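Local atomic coordinates of 5-oxoprolinase subunit C (Escherichia coli, PDB entry 5DUD), a protein that catalyses, as one subunit of 5-oxoprolinase, the ATP-driven cleavage of 5-oxoproline to L-glutamate, with release of ADP and phosphate. Residues L37-A40 with N41-G45; V281-S284 with L285-L289; G228-P231 with G232-Q235; W198-S201 with S202-R206. All blocks are in the same frame, centred on the assembly; numbering follows the deposited sequence.

Followed from the N terminus, the four contacts come in series, none nested in or crossing another, and each is local, joining residues a few places apart. Interaction 1 forms the last turns and C-terminal end of helix 34-44. Interaction 4 turns the chain out of strand 198-200, and interaction 3 leads it through a beta turn into strand 233-235. Interaction 2 carries it from strand 277-282 into helix 285-302. Interactions 2, 3 and 4 all reach one mixed sheet, in which strands 277-282 and 198-200 are neighbours. Interaction 1 lies about 28 Å, centre to centre, from each of the others, yet the helix begun in interaction 2 runs back to pack against it.

Interaction 1: residues L37-A40 with N41-G45; sequences LRIA and NLLVG
The final turns of helix 34-44, closed by a Schellman motif, bring Leu37-Ala40 against Asn41-Gly45. Four i to i+4 backbone bonds run in sequence, from Asn41 N to Leu37 O, Leu42 N to Arg38 O, Leu43 N to Ile39 O and Val44 N to Ala40 O; that of Leu43 N to Ile39 O measures 2.8 Å. Gly45 ends the helix, its N bonding back to Leu42 O at 3.0 Å; its positive phi of 96° would jam a CB against the preceding carbonyl oxygen, hence the glycine.

On one face, Ile39 and Leu43 lie side by side and point the same way, Ile39 CG2 meeting Leu43 CD1 at 3.9 Å. Such branched, apolar side chains suit a buried helix face. On another face of the same turns, Leu37 runs at a slant to Asn41, its CD2 methyl beside the amide nitrogen ND2 of Asn41. That nitrogen is buried, but it donates to Ala48 O and, more weakly, to Ala50 O, so a polar residue is tolerated here and ties the helix to the chain that follows it. Leu42 has CG anti to its carbonyl carbon (chi1 -80°), which lays CD1 back along the helix, beside Arg38 O. An alanine at Leu42 would keep the backbone bond but would probably leave Leu302 with less apolar surface to pack on.

Helix 285-302 covers this flank, with Tyr298 and Leu302 on Ile39. Strands 68-74 and 110-115 lie under Ala40, through Thr73 and Ala114.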
# COMPACT_ATOMS: atom_id res chain seq x y z
N LEU A 37 -16.96 -0.36 -5.32
CA LEU A 37 -17.19 -1.51 -4.43
C LEU A 37 -18.21 -1.18 -3.31
O LEU A 37 -19.05 -2.03 -2.98
CB LEU A 37 -15.84 -1.94 -3.80
CG LEU A 37 -15.87 -3.10 -2.80
CD1 LEU A 37 -14.75 -4.07 -3.04
CD2 LEU A 37 -15.78 -2.59 -1.36
N ARG A 38 -18.12 0.04 -2.73
CA ARG A 38 -19.02 0.47 -1.66
C ARG A 38 -20.47 0.52 -2.14
O ARG A 38 -21.33 -0.01 -1.45
CB ARG A 38 -18.60 1.82 -1.05
CG ARG A 38 -17.42 1.68 -0.11
CD ARG A 38 -16.94 2.98 0.49
NE ARG A 38 -15.85 2.74 1.43
CZ ARG A 38 -15.14 3.69 2.04
NH1 ARG A 38 -15.41 4.98 1.82
NH2 ARG A 38 -14.17 3.37 2.88
N ILE A 39 -20.73 1.10 -3.32
CA ILE A 39 -22.08 1.19 -3.90
C ILE A 39 -22.64 -0.22 -4.17
O ILE A 39 -23.80 -0.47 -3.87
CB ILE A 39 -22.08 2.06 -5.19
CG1 ILE A 39 -21.81 3.54 -4.85
CG2 ILE A 39 -23.40 1.93 -5.96
CD1 ILE A 39 -21.29 4.38 -6.03
N ALA A 40 -21.80 -1.12 -4.73
CA ALA A 40 -22.19 -2.50 -5.03
C ALA A 40 -22.63 -3.23 -3.76
O ALA A 40 -23.70 -3.84 -3.75
CB ALA A 40 -21.04 -3.25 -5.69
N ASN A 41 -21.81 -3.17 -2.70
CA ASN A 41 -22.15 -3.82 -1.43
C ASN A 41 -23.37 -3.16 -0.79
O ASN A 41 -24.19 -3.85 -0.18
CB ASN A 41 -20.95 -3.82 -0.45
CG ASN A 41 -19.82 -4.73 -0.86
OD1 ASN A 41 -20.03 -5.90 -1.21
ND2 ASN A 41 -18.58 -4.27 -0.75
N LEU A 42 -23.52 -1.83 -0.95
CA LEU A 42 -24.68 -1.12 -0.44
C LEU A 42 -25.96 -1.61 -1.13
O LEU A 42 -26.93 -1.95 -0.45
CB LEU A 42 -24.53 0.41 -0.60
CG LEU A 42 -23.66 1.09 0.48
CD1 LEU A 42 -23.13 2.42 -0.02
CD2 LEU A 42 -24.43 1.30 1.77
N LEU A 43 -25.93 -1.71 -2.47
CA LEU A 43 -27.08 -2.19 -3.24
C LEU A 43 -27.53 -3.58 -2.78
O LEU A 43 -28.73 -3.79 -2.64
CB LEU A 43 -26.78 -2.23 -4.75
CG LEU A 43 -26.75 -0.89 -5.47
CD1 LEU A 43 -25.92 -0.97 -6.73
CD2 LEU A 43 -28.17 -0.41 -5.78
N VAL A 44 -26.58 -4.50 -2.50
CA VAL A 44 -26.94 -5.86 -2.07
C VAL A 44 -27.29 -5.95 -0.56
O VAL A 44 -27.77 -7.00 -0.14
CB VAL A 44 -25.89 -6.94 -2.47
CG1 VAL A 44 -25.87 -7.13 -3.98
CG2 VAL A 44 -24.50 -6.65 -1.93
N GLY A 45 -27.09 -4.89 0.22
CA GLY A 45 -27.45 -4.87 1.63
C GLY A 45 -26.32 -5.21 2.58
O GLY A 45 -26.51 -5.11 3.79

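Interaction 2: residues V281-S284 with L285-L289; sequences VQCS and LEEAL
Ala288 N reaches Ser284 O at 2.7 Å, closing the first i to i+4 bond of helix 285-302. The amide comes almost straight in line with the carbonyl, and its N-H...O angle is 156°. Ser284 also offers its side chain to the same helix end: OG accepts from Glu286 N at 3.4 Å, a weak capping bond bent to 135°. Chi1 of 151° turns OG from the backbone N toward the first turn, where amides have no preceding helical carbonyl to bond. A small hydroxyl suits this place, since its short arm can turn back to one of those N-H groups, that of Glu286.

Glu287, in the same first turn, runs its extended chain past the serine, so that its CG lies 3.9 Å from Ser284 CB. Its carboxylate near the helix N terminus would probably feel a favourable dipole. Alongside the first turn, the compact thiol of Cys283 tucks against the helix, SG lying 3.8 Å from Glu287 CB and 4.2 Å from the small methyl, Ala288 CB.

Ala288 also packs on Leu177 of strand 173-178, while Leu285 meets an apolar side chain of another protein's chain. Together these features make a serine N-cap at a strand-to-helix junction, where strand 277-282 hands over to helix 285-302.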
# COMPACT_ATOMS: atom_id res chain seq x y z
N VAL A 281 -4.84 18.96 -11.58
CA VAL A 281 -5.43 20.25 -11.25
C VAL A 281 -4.86 20.69 -9.89
O VAL A 281 -4.87 19.91 -8.95
CB VAL A 281 -6.98 20.16 -11.23
CG1 VAL A 281 -7.61 21.41 -10.61
CG2 VAL A 281 -7.54 19.91 -12.62
N GLN A 282 -4.39 21.95 -9.79
CA GLN A 282 -3.86 22.46 -8.51
C GLN A 282 -5.02 22.72 -7.54
O GLN A 282 -5.96 23.44 -7.89
CB GLN A 282 -3.02 23.72 -8.72
CG GLN A 282 -2.09 24.03 -7.54
CD GLN A 282 -1.07 25.11 -7.82
OE1 GLN A 282 -0.78 25.47 -8.97
NE2 GLN A 282 -0.48 25.66 -6.76
N CYS A 283 -4.97 22.10 -6.36
CA CYS A 283 -6.03 22.12 -5.37
C CYS A 283 -5.63 22.92 -4.13
O CYS A 283 -4.52 23.43 -4.03
CB CYS A 283 -6.37 20.68 -5.00
SG CYS A 283 -7.89 20.50 -4.03
N SER A 284 -6.58 23.00 -3.18
CA SER A 284 -6.46 23.68 -1.89
C SER A 284 -6.93 22.75 -0.75
O SER A 284 -7.71 21.83 -0.99
CB SER A 284 -7.27 24.98 -1.91
OG SER A 284 -7.75 25.35 -0.63
N LEU A 285 -6.48 23.01 0.48
CA LEU A 285 -6.80 22.15 1.62
C LEU A 285 -8.30 22.16 1.94
O LEU A 285 -8.85 21.10 2.23
CB LEU A 285 -5.96 22.55 2.85
CG LEU A 285 -5.89 21.55 4.00
CD1 LEU A 285 -5.17 20.27 3.58
CD2 LEU A 285 -5.21 22.15 5.22
N GLU A 286 -8.98 23.34 1.87
CA GLU A 286 -10.42 23.43 2.13
C GLU A 286 -11.19 22.70 1.04
O GLU A 286 -12.18 22.03 1.33
CB GLU A 286 -10.88 24.90 2.23
CG GLU A 286 -12.38 25.12 2.35
CD GLU A 286 -13.12 24.29 3.39
OE1 GLU A 286 -12.56 24.07 4.48
OE2 GLU A 286 -14.27 23.88 3.10
N GLU A 287 -10.70 22.78 -0.21
CA GLU A 287 -11.34 22.09 -1.33
C GLU A 287 -11.12 20.58 -1.21
O GLU A 287 -12.05 19.80 -1.41
CB GLU A 287 -10.81 22.61 -2.68
CG GLU A 287 -10.97 24.10 -2.89
CD GLU A 287 -10.43 24.61 -4.22
OE1 GLU A 287 -10.13 25.82 -4.31
OE2 GLU A 287 -10.27 23.79 -5.15
N ALA A 288 -9.90 20.18 -0.82
CA ALA A 288 -9.56 18.77 -0.63
C ALA A 288 -10.38 18.12 0.48
O ALA A 288 -10.72 16.95 0.36
CB ALA A 288 -8.08 18.63 -0.33
N LEU A 289 -10.65 18.87 1.57
CA LEU A 289 -11.42 18.38 2.72
C LEU A 289 -12.92 18.40 2.46
O LEU A 289 -13.61 17.48 2.90
CB LEU A 289 -11.09 19.19 3.98
CG LEU A 289 -9.69 18.95 4.56
CD1 LEU A 289 -9.25 20.12 5.43
CD2 LEU A 289 -9.60 17.61 5.30

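Interaction 3: residues G228-P231 with G232-Q235; sequences GLLP and GVVQ
Leu230 and Val233 cross at about a right angle, the CD1 methyl of the leucine meeting Val233 CG2 at 3.9 Å. Leu230 holds CG between its backbone N and carbonyl carbon (chi1 53°), which brings the branched end over toward the valine. Val233 CG2 also sits over the turn, close to Leu230 O. Both side chains suit an apolar patch: each also packs on Cys260 of strand 257-261 and on an apolar side chain of another protein's chain.

A second pair meets on another side of the turn. Leu229 and Gln235 likewise lie about perpendicular, and the extended chain of Gln235 brings OE1 to 3.6 Å from Leu229 CD1. The leucine methyl thus covers the amide end without bonding to it, and Leu245 of strand 243-245 touches both side chains.

The backbone between them is held by Val233 N to Leu230 O, a weak bond of 3.4 Å. Pro231, whose ring fixes phi near the value needed, takes the second position. Gly232, with phi at 101°, takes the third, where any CB would clash with Pro231 O. This proline-glycine pair is the classic signature of a type II beta turn, here feeding the chain into strand 233-235.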
# COMPACT_ATOMS: atom_id res chain seq x y z
N GLY A 228 7.50 7.62 5.63
CA GLY A 228 6.22 6.96 5.45
C GLY A 228 5.46 7.52 4.27
O GLY A 228 5.48 8.73 4.05
N LEU A 229 4.82 6.63 3.48
CA LEU A 229 4.05 6.97 2.29
C LEU A 229 2.59 6.55 2.44
O LEU A 229 2.26 5.78 3.33
CB LEU A 229 4.63 6.24 1.05
CG LEU A 229 6.13 6.33 0.82
CD1 LEU A 229 6.53 5.53 -0.41
CD2 LEU A 229 6.58 7.78 0.68
N LEU A 230 1.74 7.04 1.53
CA LEU A 230 0.32 6.68 1.48
C LEU A 230 -0.19 6.74 0.04
O LEU A 230 0.42 7.41 -0.79
CB LEU A 230 -0.53 7.60 2.39
CG LEU A 230 -0.42 9.13 2.25
CD1 LEU A 230 -1.43 9.67 1.24
CD2 LEU A 230 -0.66 9.81 3.59
N PRO A 231 -1.29 6.03 -0.31
CA PRO A 231 -1.79 6.08 -1.69
C PRO A 231 -2.12 7.50 -2.14
O PRO A 231 -2.64 8.28 -1.35
CB PRO A 231 -3.05 5.21 -1.65
CG PRO A 231 -2.89 4.35 -0.47
CD PRO A 231 -2.13 5.15 0.53
N GLY A 232 -1.79 7.81 -3.40
CA GLY A 232 -2.01 9.12 -3.99
C GLY A 232 -0.78 10.01 -4.07
O GLY A 232 -0.81 11.00 -4.80
N VAL A 233 0.30 9.68 -3.33
CA VAL A 233 1.52 10.48 -3.33
C VAL A 233 2.25 10.27 -4.67
O VAL A 233 2.44 9.13 -5.09
CB VAL A 233 2.43 10.16 -2.12
CG1 VAL A 233 3.78 10.87 -2.24
CG2 VAL A 233 1.74 10.55 -0.81
N VAL A 234 2.63 11.37 -5.32
CA VAL A 234 3.32 11.34 -6.61
C VAL A 234 4.81 11.53 -6.35
O VAL A 234 5.23 12.63 -6.00
CB VAL A 234 2.75 12.42 -7.57
CG1 VAL A 234 3.28 12.23 -9.00
CG2 VAL A 234 1.23 12.41 -7.56
N GLN A 235 5.61 10.46 -6.54
CA GLN A 235 7.06 10.50 -6.37
C GLN A 235 7.73 10.73 -7.71
O GLN A 235 7.25 10.21 -8.71
CB GLN A 235 7.60 9.18 -5.79
CG GLN A 235 6.89 8.65 -4.56
CD GLN A 235 7.61 7.43 -4.04
OE1 GLN A 235 8.21 7.45 -2.96
NE2 GLN A 235 7.60 6.35 -4.81

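Interaction 4: residues W198-S201 with S202-R206; sequences WQLS and SQSNR
Ser201 O is gripped twice by Ser204, and the tight part of this contact gathers around it. The hydroxyl Ser204 OG donates to it at 2.8 Å, tilted 18° from the carbonyl plane, while Ser204 N donates at 3.1 Å from well above that plane. The backbone bond closes a type I beta turn from Ser201 to Ser204. Chi1 of Ser204, -55°, swings OG back over the turn to the same acceptor, something a short hydroxyl side chain is suited to do. OG is used a second time, bonding Arg210 N, so it joins the turn to the neighbouring strand. Leu200 covers this polar knot from the buried side, its CD1 methyl lying 3.4 Å from Ser204 OG and 4.0 Å from Ser204 CB.

The other side is loose. Ser202 and Gln203, at the two middle positions of the turn, stand exposed, and the end of Gln203 leads away from the preceding strand. Polar residues suit these exposed corner positions. An alanine in place of Ser204 would keep the backbone bond but lack the hydroxyl, so that Arg210 N would probably be left without this partner and the turn less firmly tied to the strand.

Strand 208-212 flanks the turn: Tyr209 touches Leu200 and Ser204, and Ser201 pairs with Arg210 through the backbone. Just past the turn, Arg206 makes salt bridges to Asp248 and to Glu54 of strand 52-56, joining the loop to a second sheet.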
# COMPACT_ATOMS: atom_id res chain seq x y z
N TRP A 198 -0.14 13.88 -18.82
CA TRP A 198 0.67 12.73 -18.43
C TRP A 198 0.07 11.43 -18.96
O TRP A 198 -1.06 11.11 -18.60
CB TRP A 198 0.78 12.69 -16.91
CG TRP A 198 1.48 13.89 -16.38
CD1 TRP A 198 0.91 15.08 -16.04
CD2 TRP A 198 2.90 14.11 -16.38
NE1 TRP A 198 1.89 16.01 -15.74
CE2 TRP A 198 3.12 15.44 -15.94
CE3 TRP A 198 4.00 13.31 -16.67
CZ2 TRP A 198 4.40 15.97 -15.78
CZ3 TRP A 198 5.27 13.84 -16.52
CH2 TRP A 198 5.46 15.15 -16.07
N GLN A 199 0.81 10.69 -19.81
CA GLN A 199 0.34 9.44 -20.40
C GLN A 199 0.63 8.27 -19.45
O GLN A 199 1.74 8.17 -18.93
CB GLN A 199 1.00 9.20 -21.77
CG GLN A 199 0.17 8.28 -22.69
CD GLN A 199 0.98 7.30 -23.51
OE1 GLN A 199 2.22 7.34 -23.57
NE2 GLN A 199 0.29 6.42 -24.21
N LEU A 200 -0.31 7.32 -19.32
CA LEU A 200 -0.10 6.14 -18.48
C LEU A 200 0.81 5.12 -19.19
O LEU A 200 0.69 4.92 -20.41
CB LEU A 200 -1.45 5.52 -18.09
CG LEU A 200 -1.50 4.59 -16.85
CD1 LEU A 200 -1.13 5.33 -15.57
CD2 LEU A 200 -2.90 3.96 -16.67
N SER A 201 1.73 4.51 -18.44
CA SER A 201 2.68 3.52 -18.96
C SER A 201 2.24 2.10 -18.63
O SER A 201 1.58 1.87 -17.62
CB SER A 201 4.07 3.77 -18.37
OG SER A 201 5.08 3.51 -19.33
N SER A 202 2.68 1.13 -19.45
CA SER A 202 2.39 -0.31 -19.28
C SER A 202 2.88 -0.90 -17.93
O SER A 202 2.33 -1.91 -17.50
CB SER A 202 3.00 -1.11 -20.42
OG SER A 202 4.42 -1.02 -20.42
N GLN A 203 3.89 -0.29 -17.29
CA GLN A 203 4.41 -0.72 -15.97
C GLN A 203 3.38 -0.55 -14.85
O GLN A 203 3.44 -1.27 -13.85
CB GLN A 203 5.66 0.09 -15.60
CG GLN A 203 6.93 -0.41 -16.28
CD GLN A 203 7.56 -1.53 -15.50
OE1 GLN A 203 8.15 -1.32 -14.44
NE2 GLN A 203 7.44 -2.76 -15.99
N SER A 204 2.46 0.41 -15.01
CA SER A 204 1.40 0.73 -14.05
C SER A 204 0.56 -0.49 -13.68
O SER A 204 0.00 -1.14 -14.56
CB SER A 204 0.49 1.80 -14.63
OG SER A 204 1.22 2.94 -15.03
N ASN A 205 0.48 -0.79 -12.38
CA ASN A 205 -0.28 -1.93 -11.85
C ASN A 205 -0.96 -1.52 -10.53
O ASN A 205 -1.10 -0.32 -10.28
CB ASN A 205 0.65 -3.14 -11.69
CG ASN A 205 1.76 -2.97 -10.67
OD1 ASN A 205 2.18 -1.85 -10.35
ND2 ASN A 205 2.27 -4.07 -10.15
N ARG A 206 -1.41 -2.49 -9.71
CA ARG A 206 -2.07 -2.21 -8.43
C ARG A 206 -1.14 -1.52 -7.41
O ARG A 206 -1.65 -0.87 -6.51
CB ARG A 206 -2.65 -3.49 -7.81
CG ARG A 206 -3.80 -4.08 -8.62
CD ARG A 206 -4.59 -5.14 -7.87
NE ARG A 206 -5.74 -4.56 -7.17
CZ ARG A 206 -5.80 -4.25 -5.87
NH1 ARG A 206 -4.76 -4.47 -5.07
NH2 ARG A 206 -6.91 -3.73 -5.36